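Side-chain contacts in carbonic anhydrase (Porphyridium purpureum, PDB 1DDZ), which probably catalyses the reversible hydration of carbon dioxide to hydrogencarbonate and a proton as a zinc-dependent carbonic anhydrase of the beta class: residues V112-Y115 against A116-L120; S397-G400 against L401-W405. One frame throughout, in Å; residues are numbered along the deposited sequence.

Contact 1 of 2, residues V112-Y115 against A116-L120; sequences VLQY and AVQYL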
loop_
_atom_site.group_PDB
_atom_site.type_symbol
_atom_site.label_atom_id
_atom_site.label_comp_id
_atom_site.label_asym_id
_atom_site.label_seq_id
_atom_site.Cartn_x
_atom_site.Cartn_y
_atom_site.Cartn_z
ATOM N N VAL A 112 -4.282 -8.585 -7.820
ATOM C CA VAL A 112 -4.337 -10.013 -8.139
ATOM C C VAL A 112 -5.811 -10.489 -8.090
ATOM O O VAL A 112 -6.287 -11.240 -8.956
ATOM C CB VAL A 112 -3.484 -10.861 -7.176
ATOM C CG1 VAL A 112 -3.853 -12.340 -7.305
ATOM C CG2 VAL A 112 -2.033 -10.721 -7.517
ATOM N N LEU A 113 -6.539 -10.031 -7.073
ATOM C CA LEU A 113 -7.967 -10.339 -6.904
ATOM C C LEU A 113 -8.796 -9.871 -8.127
ATOM O O LEU A 113 -9.565 -10.638 -8.690
ATOM C CB LEU A 113 -8.513 -9.612 -5.662
ATOM C CG LEU A 113 -9.543 -10.257 -4.721
ATOM C CD1 LEU A 113 -10.406 -9.149 -4.055
ATOM C CD2 LEU A 113 -10.397 -11.280 -5.409
ATOM N N GLN A 114 -8.666 -8.593 -8.484
ATOM C CA GLN A 114 -9.398 -8.044 -9.592
ATOM C C GLN A 114 -9.044 -8.739 -10.906
ATOM O O GLN A 114 -9.925 -9.013 -11.717
ATOM C CB GLN A 114 -9.198 -6.541 -9.691
ATOM C CG GLN A 114 -10.163 -5.926 -10.708
ATOM C CD GLN A 114 -10.229 -4.426 -10.632
ATOM O OE1 GLN A 114 -9.213 -3.747 -10.702
ATOM N NE2 GLN A 114 -11.434 -3.895 -10.498
ATOM N N TYR A 115 -7.771 -9.056 -11.103
ATOM C CA TYR A 115 -7.351 -9.746 -12.319
ATOM C C TYR A 115 -8.038 -11.119 -12.342
ATOM O O TYR A 115 -8.688 -11.474 -13.325
ATOM C CB TYR A 115 -5.825 -9.912 -12.349
ATOM C CG TYR A 115 -5.298 -10.467 -13.647
ATOM C CD1 TYR A 115 -5.083 -9.632 -14.748
ATOM C CD2 TYR A 115 -4.999 -11.822 -13.777
ATOM C CE1 TYR A 115 -4.576 -10.132 -15.953
ATOM C CE2 TYR A 115 -4.493 -12.341 -14.973
ATOM C CZ TYR A 115 -4.282 -11.489 -16.063
ATOM O OH TYR A 115 -3.780 -11.982 -17.255
ATOM N N ALA A 116 -7.937 -11.862 -11.243
ATOM C CA ALA A 116 -8.555 -13.182 -11.132
ATOM C C ALA A 116 -10.069 -13.134 -11.363
ATOM O O ALA A 116 -10.621 -13.956 -12.100
ATOM C CB ALA A 116 -8.261 -13.795 -9.745
ATOM N N VAL A 117 -10.739 -12.160 -10.759
ATOM C CA VAL A 117 -12.192 -12.033 -10.885
ATOM C C VAL A 117 -12.707 -11.430 -12.200
ATOM O O VAL A 117 -13.618 -11.978 -12.815
ATOM C CB VAL A 117 -12.780 -11.258 -9.667
ATOM C CG1 VAL A 117 -14.293 -11.052 -9.830
ATOM C CG2 VAL A 117 -12.469 -12.026 -8.357
ATOM N N GLN A 118 -12.152 -10.301 -12.617
ATOM C CA GLN A 118 -12.595 -9.657 -13.848
ATOM C C GLN A 118 -11.905 -10.172 -15.104
ATOM O O GLN A 118 -12.551 -10.354 -16.121
ATOM C CB GLN A 118 -12.435 -8.132 -13.781
ATOM C CG GLN A 118 -13.617 -7.345 -13.200
ATOM C CD GLN A 118 -13.359 -6.927 -11.761
ATOM O OE1 GLN A 118 -12.667 -7.630 -11.029
ATOM N NE2 GLN A 118 -13.855 -5.763 -11.366
ATOM N N TYR A 119 -10.590 -10.338 -15.075
ATOM C CA TYR A 119 -9.911 -10.824 -16.263
ATOM C C TYR A 119 -10.127 -12.332 -16.433
ATOM O O TYR A 119 -10.677 -12.777 -17.428
ATOM C CB TYR A 119 -8.409 -10.515 -16.209
ATOM C CG TYR A 119 -7.988 -9.109 -16.640
ATOM C CD1 TYR A 119 -8.055 -8.025 -15.762
ATOM C CD2 TYR A 119 -7.522 -8.865 -17.938
ATOM C CE1 TYR A 119 -7.669 -6.721 -16.170
ATOM C CE2 TYR A 119 -7.130 -7.548 -18.365
ATOM C CZ TYR A 119 -7.218 -6.477 -17.467
ATOM O OH TYR A 119 -6.978 -5.140 -17.797
ATOM N N LEU A 120 -9.743 -13.117 -15.432
ATOM C CA LEU A 120 -9.859 -14.572 -15.517
ATOM C C LEU A 120 -11.231 -15.179 -15.244
ATOM O O LEU A 120 -11.475 -16.333 -15.579
ATOM C CB LEU A 120 -8.809 -15.235 -14.620
ATOM C CG LEU A 120 -7.369 -14.817 -14.933
ATOM C CD1 LEU A 120 -6.385 -15.568 -14.069
ATOM C CD2 LEU A 120 -7.084 -15.094 -16.400
#
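Tyr115 and Tyr119, one helical turn apart, lay their rings nearly parallel, with planes at 21°, but slid so far that they barely overlap although the centroids are 4.8 Å apart. What meets is the CD1-CE1 side of Tyr115 and the root of the Tyr119 ring: Tyr115 CD1 stands 3.5 Å from Tyr119 CG. The long directions of the two side chains cross at about a right angle, and the Tyr119 hydroxyl leaves the pair to hydrogen-bond Asp403 OD1. Tyr119 CB completes the pairing as a CH-pi contact over one face of the Tyr115 ring, 3.9 Å from its centroid. Tyr115 is carried there by CG lying opposite the backbone N (chi1 -173°), whereas CG of Tyr119 sits beside its own N (chi1 -83°). Leu120 approaches the Tyr115 ring at a slant, its CG 3.8 Å from Tyr115 CE2.

On another side of the helix, Leu113 and Val117 run alongside, Leu113 CD2 meeting Val117 CG2 at 3.7 Å. Gln114 and Gln118 are also one turn apart; the Gln114 chain is extended beyond CG, and its OE1 accepts from the backbone N atoms of Leu401 and Ile402.

The backbone bonds change their span at this point. Ala116, Val117 and Gln118 donate four residues back, but Tyr115 O takes Leu120 N at 2.9 Å and Tyr119 N only weakly, the mark of a pi-type turn near the end of helix 107-119.

This helix packs with Val112, Leu113 and Ala116 against Leu70 of strand 69-74, while Phe93 of strand 92-97 meets the Tyr115 ring and touches Leu120. Ile196 of helix 195-202 covers the side bearing Leu113 and Val117.

Contact 2 of 2, residues S397-G400 against L401-W405; sequences SRLG and LIDNW
The carboxylate of Asp403 faces back toward Ser397 and Leu399, and one of its oxygens carries both bonds to them. Leu399 N meets Asp403 OD2 at 2.6 Å from the anti side, away from OD1; Ser397 OG reaches the same Asp403 OD2 at 2.7 Å on the syn side, 23° out of the carboxylate plane. Two donors thus fix the group's rotation, and OD1 is held by Tyr119 OH. The amide of Asn404 offers ND2 to Gly400 O at 2.7 Å, a tilted bond with the acceptor 21° out of the amide plane; ND2 is also bonded to Ser449 OG of the second subunit.

Alongside the carboxylate, Leu399 and Ile402 point the same way. Ile402 CG2, placed between its backbone N and carbonyl carbon, presses on Leu399 CB at 3.4 Å, closer than usual carbon contact.

Asp403 N returns a bond of 2.9 Å to Leu399 O, in the carbonyl plane. Leu399 and Asp403 therefore clasp each other twice: Leu399 N to the carboxylate, and Asp403 N to the Leu399 carbonyl. This reciprocal i, i+4 pair, one bond from a side chain and one wholly main-chain, closes the turn that leads into helix 402-405.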
loop_
_atom_site.group_PDB
_atom_site.type_symbol
_atom_site.label_atom_id
_atom_site.label_comp_id
_atom_site.label_asym_id
_atom_site.label_seq_id
_atom_site.Cartn_x
_atom_site.Cartn_y
_atom_site.Cartn_z
ATOM N N SER A 397 -8.126 -1.609 -20.699
ATOM C CA SER A 397 -8.996 -1.822 -19.535
ATOM C C SER A 397 -8.887 -0.714 -18.480
ATOM O O SER A 397 -7.803 -0.233 -18.177
ATOM C CB SER A 397 -8.702 -3.203 -18.925
ATOM O OG SER A 397 -9.555 -3.494 -17.837
ATOM N N ARG A 398 -10.004 -0.320 -17.884
ATOM C CA ARG A 398 -9.956 0.753 -16.877
ATOM C C ARG A 398 -10.272 0.325 -15.429
ATOM O O ARG A 398 -10.827 1.101 -14.657
ATOM C CB ARG A 398 -10.871 1.902 -17.300
ATOM C CG ARG A 398 -10.520 2.494 -18.642
ATOM C CD ARG A 398 -9.231 3.270 -18.574
ATOM N NE ARG A 398 -8.817 3.750 -19.887
ATOM C CZ ARG A 398 -9.503 4.626 -20.612
ATOM N NH1 ARG A 398 -10.641 5.133 -20.145
ATOM N NH2 ARG A 398 -9.059 4.988 -21.815
ATOM N N LEU A 399 -9.953 -0.918 -15.087
ATOM C CA LEU A 399 -10.193 -1.442 -13.754
ATOM C C LEU A 399 -9.304 -0.751 -12.719
ATOM O O LEU A 399 -8.067 -0.851 -12.759
ATOM C CB LEU A 399 -9.996 -2.962 -13.734
ATOM C CG LEU A 399 -10.870 -3.692 -14.759
ATOM C CD1 LEU A 399 -10.633 -5.205 -14.765
ATOM C CD2 LEU A 399 -12.321 -3.349 -14.496
ATOM N N GLY A 400 -9.967 -0.103 -11.763
ATOM C CA GLY A 400 -9.318 0.665 -10.716
ATOM C C GLY A 400 -8.136 0.084 -9.981
ATOM O O GLY A 400 -7.213 0.816 -9.632
ATOM N N LEU A 401 -8.130 -1.215 -9.734
ATOM C CA LEU A 401 -7.010 -1.771 -9.003
ATOM C C LEU A 401 -5.962 -2.438 -9.880
ATOM O O LEU A 401 -4.782 -2.100 -9.802
ATOM C CB LEU A 401 -7.518 -2.691 -7.883
ATOM C CG LEU A 401 -8.484 -1.823 -7.060
ATOM C CD1 LEU A 401 -9.792 -2.507 -6.833
ATOM C CD2 LEU A 401 -7.876 -1.345 -5.784
ATOM N N ILE A 402 -6.391 -3.335 -10.759
ATOM C CA ILE A 402 -5.452 -4.036 -11.602
ATOM C C ILE A 402 -4.806 -3.132 -12.644
ATOM O O ILE A 402 -3.587 -3.154 -12.800
ATOM C CB ILE A 402 -6.089 -5.284 -12.254
ATOM C CG1 ILE A 402 -5.053 -6.023 -13.091
ATOM C CG2 ILE A 402 -7.296 -4.917 -13.109
ATOM C CD1 ILE A 402 -3.929 -6.572 -12.317
ATOM N N ASP A 403 -5.574 -2.232 -13.247
ATOM C CA ASP A 403 -4.991 -1.393 -14.285
ATOM C C ASP A 403 -4.080 -0.259 -13.834
ATOM O O ASP A 403 -3.223 0.179 -14.593
ATOM C CB ASP A 403 -6.039 -0.994 -15.325
ATOM C CG ASP A 403 -6.709 -2.230 -15.966
ATOM O OD1 ASP A 403 -6.005 -3.195 -16.350
ATOM O OD2 ASP A 403 -7.951 -2.271 -16.050
ATOM N N ASN A 404 -4.200 0.172 -12.576
ATOM C CA ASN A 404 -3.277 1.191 -12.052
ATOM C C ASN A 404 -1.980 0.494 -11.627
ATOM O O ASN A 404 -0.871 0.995 -11.829
ATOM C CB ASN A 404 -3.926 2.007 -10.944
ATOM C CG ASN A 404 -4.949 2.958 -11.497
ATOM O OD1 ASN A 404 -4.681 3.660 -12.470
ATOM N ND2 ASN A 404 -6.172 2.916 -10.958
ATOM N N TRP A 405 -2.121 -0.707 -11.088
ATOM C CA TRP A 405 -0.964 -1.539 -10.749
ATOM C C TRP A 405 -0.103 -1.786 -12.053
ATOM O O TRP A 405 1.114 -1.591 -12.054
ATOM C CB TRP A 405 -1.483 -2.866 -10.180
ATOM C CG TRP A 405 -0.476 -3.973 -10.017
ATOM C CD1 TRP A 405 -0.230 -4.986 -10.896
ATOM C CD2 TRP A 405 0.372 -4.215 -8.881
ATOM N NE1 TRP A 405 0.720 -5.841 -10.380
ATOM C CE2 TRP A 405 1.102 -5.394 -9.146
ATOM C CE3 TRP A 405 0.582 -3.558 -7.668
ATOM C CZ2 TRP A 405 2.017 -5.926 -8.241
ATOM C CZ3 TRP A 405 1.493 -4.093 -6.771
ATOM C CH2 TRP A 405 2.196 -5.261 -7.061
#

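Overall arrangement
Contact 1 comes first along the chain, in the carbonic anhydrase region 69-221, and contact 2 follows in the matching region 323-475, yet their centres are only 10 Å apart. Three hydrogen bonds join them: Tyr119 OH to Asp403 OD1 at 2.6 Å, and two at Gln114 OE1, from Leu401 N and, at 2.9 Å, from Ile402 N. Helix 107-119 thus packs on the loop entering helix 402-405, so the two carbonic anhydrase regions of one chain meet here. The zinc ion bound by Cys328, Asp330, His384 and Cys387 lies about 6 Å from the Tyr115 side chain and about 10 Å from that of Ile402, which places this junction beside a metal site.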